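PDB 3N8H: pantothenate synthetase from Francisella tularensis subsp. tularensis, which probably catalyses the ATP-dependent condensation of (R)-pantoate with beta-alanine to give pantothenate, by way of a pantoyl-adenylate intermediate. Local coordinates for residues L113-G121 against D153-K161; S226-I234 against I241-K249. All blocks are in the same frame, centred on the assembly; numbering follows the deposited sequence.

Contact 1 (L113-G121 against D153-K161). With PRO (proline), chain C; AMP (adenosine monophosphate), chain D.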
loop_
_atom_site.group_PDB
_atom_site.type_symbol
_atom_site.label_atom_id
_atom_site.label_comp_id
_atom_site.label_asym_id
_atom_site.label_seq_id
_atom_site.Cartn_x
_atom_site.Cartn_y
_atom_site.Cartn_z
ATOM N N LEU A 113 3.217 -12.199 -6.675
ATOM C CA LEU A 113 3.888 -12.381 -7.954
ATOM C C LEU A 113 5.116 -13.265 -7.820
ATOM O O LEU A 113 5.627 -13.472 -6.725
ATOM C CB LEU A 113 4.261 -11.047 -8.610
ATOM C CG LEU A 113 4.708 -9.766 -7.873
ATOM C CD1 LEU A 113 5.154 -9.938 -6.423
ATOM C CD2 LEU A 113 5.758 -9.016 -8.682
ATOM N N GLU A 114 5.594 -13.772 -8.951
ATOM C CA GLU A 114 6.643 -14.791 -8.956
ATOM C C GLU A 114 7.943 -14.393 -8.264
ATOM O O GLU A 114 8.459 -15.116 -7.399
ATOM C CB GLU A 114 6.925 -15.252 -10.382
ATOM C CG GLU A 114 6.229 -16.552 -10.714
ATOM C CD GLU A 114 6.738 -17.708 -9.865
ATOM O OE1 GLU A 114 6.032 -18.104 -8.908
ATOM O OE2 GLU A 114 7.848 -18.213 -10.153
ATOM N N ILE A 115 8.469 -13.243 -8.642
ATOM C CA ILE A 115 9.737 -12.797 -8.076
ATOM C C ILE A 115 9.703 -12.751 -6.548
ATOM O O ILE A 115 10.735 -12.834 -5.901
ATOM C CB ILE A 115 10.160 -11.429 -8.632
ATOM C CG1 ILE A 115 11.633 -11.161 -8.310
ATOM C CG2 ILE A 115 9.265 -10.318 -8.075
ATOM C CD1 ILE A 115 12.567 -12.275 -8.745
ATOM N N ALA A 116 8.519 -12.630 -5.967
ATOM C CA ALA A 116 8.411 -12.547 -4.513
ATOM C C ALA A 116 8.334 -13.913 -3.862
ATOM O O ALA A 116 8.471 -14.026 -2.646
ATOM C CB ALA A 116 7.204 -11.730 -4.118
ATOM N N ASN A 117 8.096 -14.940 -4.684
ATOM C CA ASN A 117 7.825 -16.286 -4.209
ATOM C C ASN A 117 9.036 -17.203 -4.231
ATOM O O ASN A 117 8.954 -18.352 -3.788
ATOM C CB ASN A 117 6.736 -16.939 -5.063
ATOM C CG ASN A 117 5.371 -16.370 -4.802
ATOM O OD1 ASN A 117 5.100 -15.830 -3.730
ATOM N ND2 ASN A 117 4.488 -16.495 -5.781
ATOM N N ILE A 118 10.142 -16.709 -4.766
ATOM C CA ILE A 118 11.360 -17.508 -4.885
ATOM C C ILE A 118 12.509 -16.906 -4.088
ATOM O O ILE A 118 12.394 -15.787 -3.563
ATOM C CB ILE A 118 11.792 -17.630 -6.356
ATOM C CG1 ILE A 118 11.953 -16.234 -6.978
ATOM C CG2 ILE A 118 10.766 -18.508 -7.158
ATOM C CD1 ILE A 118 12.671 -16.204 -8.331
ATOM N N LEU A 119 13.609 -17.661 -3.995
ATOM C CA LEU A 119 14.833 -17.173 -3.388
ATOM C C LEU A 119 14.548 -16.513 -2.050
ATOM O O LEU A 119 14.006 -17.143 -1.143
ATOM C CB LEU A 119 15.528 -16.199 -4.350
ATOM C CG LEU A 119 15.877 -16.855 -5.699
ATOM C CD1 LEU A 119 16.272 -15.838 -6.790
ATOM C CD2 LEU A 119 16.965 -17.910 -5.510
ATOM N N GLU A 120 14.892 -15.235 -1.924
ATOM C CA GLU A 120 14.736 -14.570 -0.642
ATOM C C GLU A 120 13.272 -14.587 -0.122
ATOM O O GLU A 120 12.994 -14.801 1.078
ATOM C CB GLU A 120 15.294 -13.173 -0.767
ATOM C CG GLU A 120 15.887 -12.617 0.483
ATOM C CD GLU A 120 17.097 -13.370 1.032
ATOM O OE1 GLU A 120 17.591 -14.397 0.485
ATOM O OE2 GLU A 120 17.550 -12.885 2.065
ATOM N N GLY A 121 12.322 -14.422 -1.030
ATOM C CA GLY A 121 10.922 -14.437 -0.636
ATOM C C GLY A 121 10.478 -15.748 -0.000
ATOM O O GLY A 121 9.655 -15.774 0.921
ATOM N N ASP A 153 20.658 -6.524 -3.095
ATOM C CA ASP A 153 19.322 -6.963 -2.739
ATOM C C ASP A 153 18.464 -6.893 -4.007
ATOM O O ASP A 153 17.624 -5.992 -4.194
ATOM C CB ASP A 153 18.795 -6.086 -1.620
ATOM C CG ASP A 153 19.677 -6.152 -0.383
ATOM O OD1 ASP A 153 19.572 -7.165 0.344
ATOM O OD2 ASP A 153 20.469 -5.204 -0.150
ATOM N N TYR A 154 18.725 -7.842 -4.899
ATOM C CA TYR A 154 18.187 -7.796 -6.267
ATOM C C TYR A 154 16.664 -7.831 -6.358
ATOM O O TYR A 154 16.030 -7.063 -7.127
ATOM C CB TYR A 154 18.737 -8.963 -7.088
ATOM C CG TYR A 154 18.646 -8.722 -8.570
ATOM C CD1 TYR A 154 19.605 -7.951 -9.222
ATOM C CD2 TYR A 154 17.600 -9.261 -9.321
ATOM C CE1 TYR A 154 19.535 -7.726 -10.588
ATOM C CE2 TYR A 154 17.516 -9.038 -10.698
ATOM C CZ TYR A 154 18.490 -8.270 -11.323
ATOM O OH TYR A 154 18.431 -8.036 -12.679
ATOM N N GLN A 155 16.079 -8.763 -5.620
ATOM C CA GLN A 155 14.620 -8.899 -5.614
ATOM C C GLN A 155 13.953 -7.650 -5.010
ATOM O O GLN A 155 12.950 -7.139 -5.531
ATOM C CB GLN A 155 14.233 -10.138 -4.845
ATOM C CG GLN A 155 14.504 -11.421 -5.613
ATOM C CD GLN A 155 14.346 -12.642 -4.715
ATOM O OE1 GLN A 155 15.227 -12.955 -3.896
ATOM N NE2 GLN A 155 13.206 -13.317 -4.841
ATOM N N GLN A 156 14.539 -7.168 -3.917
ATOM C CA GLN A 156 14.159 -5.884 -3.323
ATOM C C GLN A 156 14.079 -4.771 -4.384
ATOM O O GLN A 156 13.095 -4.034 -4.442
ATOM C CB GLN A 156 15.183 -5.478 -2.253
ATOM C CG GLN A 156 14.889 -4.113 -1.654
ATOM C CD GLN A 156 15.548 -3.912 -0.331
ATOM O OE1 GLN A 156 15.041 -4.356 0.703
ATOM N NE2 GLN A 156 16.698 -3.255 -0.346
ATOM N N VAL A 157 15.125 -4.622 -5.198
ATOM C CA VAL A 157 15.102 -3.600 -6.256
ATOM C C VAL A 157 13.896 -3.760 -7.190
ATOM O O VAL A 157 13.153 -2.795 -7.426
ATOM C CB VAL A 157 16.390 -3.626 -7.105
ATOM C CG1 VAL A 157 16.211 -2.771 -8.353
ATOM C CG2 VAL A 157 17.579 -3.134 -6.305
HETATM N N MSE A 158 13.707 -4.976 -7.718
HETATM C CA MSE A 158 12.616 -5.273 -8.654
HETATM C C MSE A 158 11.266 -4.984 -8.019
HETATM O O MSE A 158 10.390 -4.379 -8.630
HETATM C CB MSE A 158 12.672 -6.740 -9.092
HETATM C CG MSE A 158 13.956 -7.140 -9.798
HETATM SE SE MSE A 158 13.913 -9.001 -10.428
HETATM C CE MSE A 158 12.297 -8.955 -11.531
ATOM N N LEU A 159 11.110 -5.412 -6.777
ATOM C CA LEU A 159 9.885 -5.183 -6.043
ATOM C C LEU A 159 9.647 -3.687 -5.807
ATOM O O LEU A 159 8.520 -3.198 -5.925
ATOM C CB LEU A 159 9.926 -5.941 -4.705
ATOM C CG LEU A 159 9.821 -7.449 -4.790
ATOM C CD1 LEU A 159 9.916 -8.074 -3.403
ATOM C CD2 LEU A 159 8.494 -7.810 -5.486
ATOM N N ILE A 160 10.705 -2.944 -5.491
ATOM C CA ILE A 160 10.501 -1.527 -5.244
ATOM C C ILE A 160 10.159 -0.803 -6.567
ATOM O O ILE A 160 9.400 0.166 -6.574
ATOM C CB ILE A 160 11.713 -0.889 -4.492
ATOM C CG1 ILE A 160 11.763 -1.392 -3.039
ATOM C CG2 ILE A 160 11.657 0.652 -4.532
ATOM C CD1 ILE A 160 13.034 -0.917 -2.303
ATOM N N LYS A 161 10.688 -1.292 -7.686
ATOM C CA LYS A 161 10.376 -0.662 -8.981
ATOM C C LYS A 161 8.905 -0.901 -9.270
ATOM O O LYS A 161 8.216 -0.024 -9.797
ATOM C CB LYS A 161 11.261 -1.198 -10.122
ATOM C CG LYS A 161 12.744 -0.803 -10.045
ATOM C CD LYS A 161 13.561 -1.457 -11.178
ATOM C CE LYS A 161 14.932 -0.788 -11.382
ATOM N NZ LYS A 161 15.766 -1.543 -12.405
HETATM N N PRO C . 18.540 -5.664 4.361
HETATM C CA PRO C . 17.128 -5.796 4.710
HETATM C C PRO C . 16.944 -6.868 5.786
HETATM O O PRO C . 17.906 -7.580 6.101
HETATM C CB PRO C . 16.493 -6.242 3.392
HETATM C CG PRO C . 17.358 -5.621 2.346
HETATM C CD PRO C . 18.759 -5.630 2.905
HETATM P P AMP D . 20.321 -2.366 4.473
HETATM O O1P AMP D . 20.759 -1.252 5.420
HETATM O O2P AMP D . 21.164 -3.604 4.465
HETATM O O3P AMP D . 18.866 -2.656 4.547
HETATM O "O5'" AMP D . 20.688 -1.751 3.018
HETATM C "C5'" AMP D . 20.356 -0.414 2.643
HETATM C "C4'" AMP D . 20.671 -0.190 1.184
HETATM O "O4'" AMP D . 22.107 -0.383 0.975
HETATM C "C3'" AMP D . 19.950 -1.155 0.226
HETATM O "O3'" AMP D . 19.652 -0.480 -1.008
HETATM C "C2'" AMP D . 21.014 -2.218 -0.014
HETATM O "O2'" AMP D . 20.865 -2.994 -1.192
HETATM C "C1'" AMP D . 22.285 -1.372 -0.028
HETATM N N9 AMP D . 23.494 -2.171 0.208
HETATM C C8 AMP D . 23.684 -3.040 1.227
HETATM N N7 AMP D . 24.903 -3.639 1.120
HETATM C C5 AMP D . 25.493 -3.165 -0.006
HETATM C C6 AMP D . 26.781 -3.385 -0.698
HETATM N N6 AMP D . 27.662 -4.263 -0.191
HETATM N N1 AMP D . 27.040 -2.705 -1.830
HETATM C C2 AMP D . 26.120 -1.847 -2.332
HETATM N N3 AMP D . 24.928 -1.587 -1.754
HETATM C C4 AMP D . 24.561 -2.203 -0.601
#
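Gln-155, in the first turn of helix 154-166, reaches into segment 113-121 and binds its backbone at three points, while Asp-153, at the N-cap position of the same helix, serves the ligands. The OD2 of Asp-153 lies 2.5 Å from O2' of the bound adenosine monophosphate, a very short hydrogen bond donated by the ribose hydroxyl. The Gln-155 chain runs extended beyond CG (chi2 169°), which carries its buried amide as far as the turn at 115-120. There NE2 spends both of its hydrogens: one goes to Ile-115 O at 2.7 Å, nearly in line with that C=O, the other to Ile-118 O at 2.9 Å, from above the carbonyl plane. Both acceptors lie close to the plane of the amide. OE1 in turn receives Glu-120 N at 3.0 Å, in the carbonyl plane and on a lone pair, so the rotation of the amide is fixed from both ends. Gln-156, which does not touch segment 113-121, has OE1 in van der Waals approach to CG of the bound proline, 3.1 Å away; that oxygen is hydrogen-bonded to a glycerol, probably from the crystallisation liquor. The selenium of Met-158 (selenomethionine) rests 3.8 Å from Ile-115 CG1, whose position anti to the backbone N (chi1 -165°) lays that branch against the selenium. The other branch, CG2, meets Leu-159 CD2 at 3.7 Å, and Leu-159 CD2 also touches Leu-113 CD1 at 4.1 Å. In this HUP-clan alpha/beta domain, Asp-153 and Gln-156 line the ligand pocket while Gln-155 between them holds the backbone of segment 113-121.

Contact 2 (S226-I234 against I241-K249)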
loop_
_atom_site.group_PDB
_atom_site.type_symbol
_atom_site.label_atom_id
_atom_site.label_comp_id
_atom_site.label_asym_id
_atom_site.label_seq_id
_atom_site.Cartn_x
_atom_site.Cartn_y
_atom_site.Cartn_z
ATOM N N SER A 226 31.422 -27.355 3.166
ATOM C CA SER A 226 32.586 -27.941 3.804
ATOM C C SER A 226 33.466 -26.886 4.500
ATOM O O SER A 226 34.404 -27.237 5.202
ATOM C CB SER A 226 33.401 -28.799 2.827
ATOM O OG SER A 226 34.205 -27.988 1.993
ATOM N N THR A 227 33.151 -25.603 4.321
ATOM C CA THR A 227 33.905 -24.558 5.003
ATOM C C THR A 227 33.367 -24.378 6.405
ATOM O O THR A 227 33.978 -23.697 7.226
ATOM C CB THR A 227 33.764 -23.202 4.291
ATOM O OG1 THR A 227 32.429 -22.702 4.477
ATOM C CG2 THR A 227 34.064 -23.342 2.784
ATOM N N GLY A 228 32.196 -24.955 6.668
ATOM C CA GLY A 228 31.524 -24.746 7.941
ATOM C C GLY A 228 30.336 -23.819 7.860
ATOM O O GLY A 228 29.545 -23.729 8.795
ATOM N N ALA A 229 30.218 -23.106 6.743
ATOM C CA ALA A 229 29.007 -22.347 6.451
ATOM C C ALA A 229 27.848 -23.319 6.144
ATOM O O ALA A 229 28.092 -24.485 5.839
ATOM C CB ALA A 229 29.259 -21.434 5.268
ATOM N N LYS A 230 26.603 -22.848 6.234
ATOM C CA LYS A 230 25.443 -23.646 5.786
ATOM C C LYS A 230 24.680 -22.943 4.687
ATOM O O LYS A 230 24.049 -21.904 4.894
ATOM C CB LYS A 230 24.490 -24.013 6.931
ATOM C CG LYS A 230 24.943 -25.256 7.708
ATOM C CD LYS A 230 24.460 -25.258 9.153
ATOM C CE LYS A 230 24.978 -26.493 9.897
ATOM N NZ LYS A 230 25.477 -26.178 11.268
ATOM N N LEU A 231 24.757 -23.524 3.505
ATOM C CA LEU A 231 24.136 -22.930 2.341
ATOM C C LEU A 231 22.601 -23.018 2.485
ATOM O O LEU A 231 22.059 -24.066 2.804
ATOM C CB LEU A 231 24.664 -23.640 1.090
ATOM C CG LEU A 231 24.550 -23.045 -0.316
ATOM C CD1 LEU A 231 23.127 -23.155 -0.814
ATOM C CD2 LEU A 231 25.052 -21.604 -0.382
ATOM N N GLN A 232 21.920 -21.889 2.313
ATOM C CA GLN A 232 20.455 -21.852 2.244
ATOM C C GLN A 232 19.960 -22.204 0.844
ATOM O O GLN A 232 19.123 -23.104 0.659
ATOM C CB GLN A 232 19.933 -20.461 2.641
ATOM C CG GLN A 232 20.131 -20.108 4.100
ATOM C CD GLN A 232 18.851 -20.261 4.921
ATOM O OE1 GLN A 232 17.963 -19.400 4.866
ATOM N NE2 GLN A 232 18.758 -21.353 5.699
ATOM N N TYR A 233 20.449 -21.463 -0.145
ATOM C CA TYR A 233 20.118 -21.771 -1.531
ATOM C C TYR A 233 21.188 -21.212 -2.438
ATOM O O TYR A 233 21.926 -20.288 -2.074
ATOM C CB TYR A 233 18.730 -21.236 -1.924
ATOM C CG TYR A 233 18.598 -19.730 -1.867
ATOM C CD1 TYR A 233 18.015 -19.101 -0.763
ATOM C CD2 TYR A 233 19.068 -18.934 -2.907
ATOM C CE1 TYR A 233 17.899 -17.721 -0.703
ATOM C CE2 TYR A 233 18.959 -17.559 -2.853
ATOM C CZ TYR A 233 18.370 -16.956 -1.752
ATOM O OH TYR A 233 18.258 -15.582 -1.707
ATOM N N ILE A 234 21.314 -21.826 -3.601
ATOM C CA ILE A 234 22.099 -21.248 -4.683
ATOM C C ILE A 234 21.360 -21.566 -5.976
ATOM O O ILE A 234 20.930 -22.708 -6.199
ATOM C CB ILE A 234 23.568 -21.753 -4.714
ATOM C CG1 ILE A 234 24.399 -20.956 -5.731
ATOM C CG2 ILE A 234 23.636 -23.274 -4.981
ATOM C CD1 ILE A 234 25.916 -21.137 -5.536
ATOM N N ILE A 241 23.839 -15.603 -10.748
ATOM C CA ILE A 241 23.795 -16.513 -9.621
ATOM C C ILE A 241 23.267 -15.777 -8.391
ATOM O O ILE A 241 23.746 -14.681 -8.057
ATOM C CB ILE A 241 25.192 -17.035 -9.281
ATOM C CG1 ILE A 241 25.819 -17.739 -10.484
ATOM C CG2 ILE A 241 25.136 -17.961 -8.065
ATOM C CD1 ILE A 241 25.025 -18.946 -10.991
ATOM N N PHE A 242 22.290 -16.394 -7.729
ATOM C CA PHE A 242 21.760 -15.955 -6.442
ATOM C C PHE A 242 22.084 -16.978 -5.351
ATOM O O PHE A 242 21.906 -18.176 -5.539
ATOM C CB PHE A 242 20.238 -15.815 -6.515
ATOM C CG PHE A 242 19.778 -14.661 -7.352
ATOM C CD1 PHE A 242 19.265 -13.519 -6.756
ATOM C CD2 PHE A 242 19.892 -14.709 -8.733
ATOM C CE1 PHE A 242 18.851 -12.452 -7.532
ATOM C CE2 PHE A 242 19.470 -13.653 -9.518
ATOM C CZ PHE A 242 18.952 -12.521 -8.913
ATOM N N LEU A 243 22.534 -16.502 -4.202
ATOM C CA LEU A 243 22.760 -17.392 -3.061
ATOM C C LEU A 243 22.553 -16.696 -1.726
ATOM O O LEU A 243 22.512 -15.456 -1.646
ATOM C CB LEU A 243 24.154 -18.041 -3.103
ATOM C CG LEU A 243 25.342 -17.177 -2.687
ATOM C CD1 LEU A 243 26.384 -18.063 -2.055
ATOM C CD2 LEU A 243 25.904 -16.488 -3.909
ATOM N N ALA A 244 22.427 -17.520 -0.690
ATOM C CA ALA A 244 22.307 -17.079 0.692
ATOM C C ALA A 244 22.846 -18.227 1.527
ATOM O O ALA A 244 22.678 -19.418 1.168
ATOM C CB ALA A 244 20.831 -16.822 1.065
ATOM N N PHE A 245 23.476 -17.881 2.638
ATOM C CA PHE A 245 24.061 -18.895 3.523
ATOM C C PHE A 245 24.168 -18.342 4.929
ATOM O O PHE A 245 24.137 -17.123 5.123
ATOM C CB PHE A 245 25.451 -19.297 3.032
ATOM C CG PHE A 245 26.397 -18.141 2.899
ATOM C CD1 PHE A 245 27.216 -17.773 3.959
ATOM C CD2 PHE A 245 26.460 -17.408 1.714
ATOM C CE1 PHE A 245 28.089 -16.700 3.850
ATOM C CE2 PHE A 245 27.333 -16.323 1.591
ATOM C CZ PHE A 245 28.149 -15.969 2.661
ATOM N N TYR A 246 24.289 -19.242 5.906
ATOM C CA TYR A 246 24.525 -18.861 7.283
ATOM C C TYR A 246 25.981 -19.166 7.617
ATOM O O TYR A 246 26.526 -20.167 7.162
ATOM C CB TYR A 246 23.639 -19.669 8.244
ATOM C CG TYR A 246 22.261 -19.100 8.507
ATOM C CD1 TYR A 246 22.064 -18.135 9.487
ATOM C CD2 TYR A 246 21.154 -19.535 7.780
ATOM C CE1 TYR A 246 20.800 -17.620 9.735
ATOM C CE2 TYR A 246 19.887 -19.016 8.009
ATOM C CZ TYR A 246 19.717 -18.065 8.986
ATOM O OH TYR A 246 18.460 -17.549 9.222
ATOM N N ILE A 247 26.617 -18.292 8.401
ATOM C CA ILE A 247 27.822 -18.684 9.127
ATOM C C ILE A 247 27.478 -18.446 10.590
ATOM O O ILE A 247 27.177 -17.305 10.993
ATOM C CB ILE A 247 29.104 -17.905 8.708
ATOM C CG1 ILE A 247 29.313 -17.986 7.197
ATOM C CG2 ILE A 247 30.341 -18.467 9.437
ATOM C CD1 ILE A 247 30.462 -17.147 6.701
ATOM N N GLY A 248 27.469 -19.517 11.378
ATOM C CA GLY A 248 26.870 -19.442 12.701
ATOM C C GLY A 248 25.428 -18.966 12.579
ATOM O O GLY A 248 24.622 -19.568 11.854
ATOM N N LYS A 249 25.097 -17.881 13.280
ATOM C CA LYS A 249 23.733 -17.336 13.267
ATOM C C LYS A 249 23.578 -16.168 12.310
ATOM O O LYS A 249 22.531 -15.502 12.287
ATOM C CB LYS A 249 23.308 -16.874 14.664
ATOM C CG LYS A 249 22.790 -17.975 15.573
ATOM C CD LYS A 249 23.883 -18.554 16.445
ATOM C CE LYS A 249 23.311 -19.604 17.396
ATOM N NZ LYS A 249 24.310 -20.099 18.394
HETATM O O HOH W 1 27.529 -22.157 10.193
HETATM O O HOH W 2 20.459 -13.796 -2.953
#
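Leu-231, Ile-234, Leu-243 and Phe-245 form the apolar centre on one face of this antiparallel hairpin, where Leu-231 CD2 meets Leu-243 CD1 at 4.1 Å, the side chains crossing at about a right angle. Ile-234 CG1, anti to its own backbone N (chi1 -171°), is 3.9 Å from Leu-243 CB and as close to Ile-241 CG2. Helix 217-225 packs on Leu-231 and Ile-234. On the other face, Ala-244 CB touches the Tyr-233 ring at CE1, 3.5 Å away, and Ala-244 N lies over that ring, offset toward its rim. Between the strands, Lys-230 and Tyr-246 form a hydrogen-bonded pair with two nearly straight bonds. The register then slips by one: Gln-232 N at 2.8 Å and Tyr-233 N at 3.3 Å both donate to Ala-244 O from the same side of its carbonyl plane, a classic beta bulge. Gln-232 NE2 sits at the edge of the Tyr-246 ring, 3.5 Å from CE2, the amide and ring planes 85° apart; its OE1 is bonded to Arg-251. At the open end, a water bridges Gly-228 O and Gly-248 N. With one carbonyl serving two donors, the bulge takes in an extra residue while keeping the backbone N-H of both Gln-232 and Tyr-233 hydrogen-bonded.

Contacts 1 and 2 have centres 19 Å apart, yet they meet directly. Glu-120 OE1 of contact 1 and Tyr-233 OH of contact 2 are 2.6 Å apart, a probable hydrogen bond, and the other carboxylate oxygen of Glu-120 pairs with Arg-251 of strand 250-257. Leu-119 wedges against the hairpin, its CD1 3.7 Å from Phe-242 CG, while Tyr-154 CB comes within 3.5 Å of Phe-242 CE1. Only contact 1 touches the ligands; in contact 2 the side chain of Phe-242 remains about 12 Å from the adenosine monophosphate, and that of Tyr-246 about 10 Å from the proline. The antiparallel sheet thus backs the segments beside the pocket.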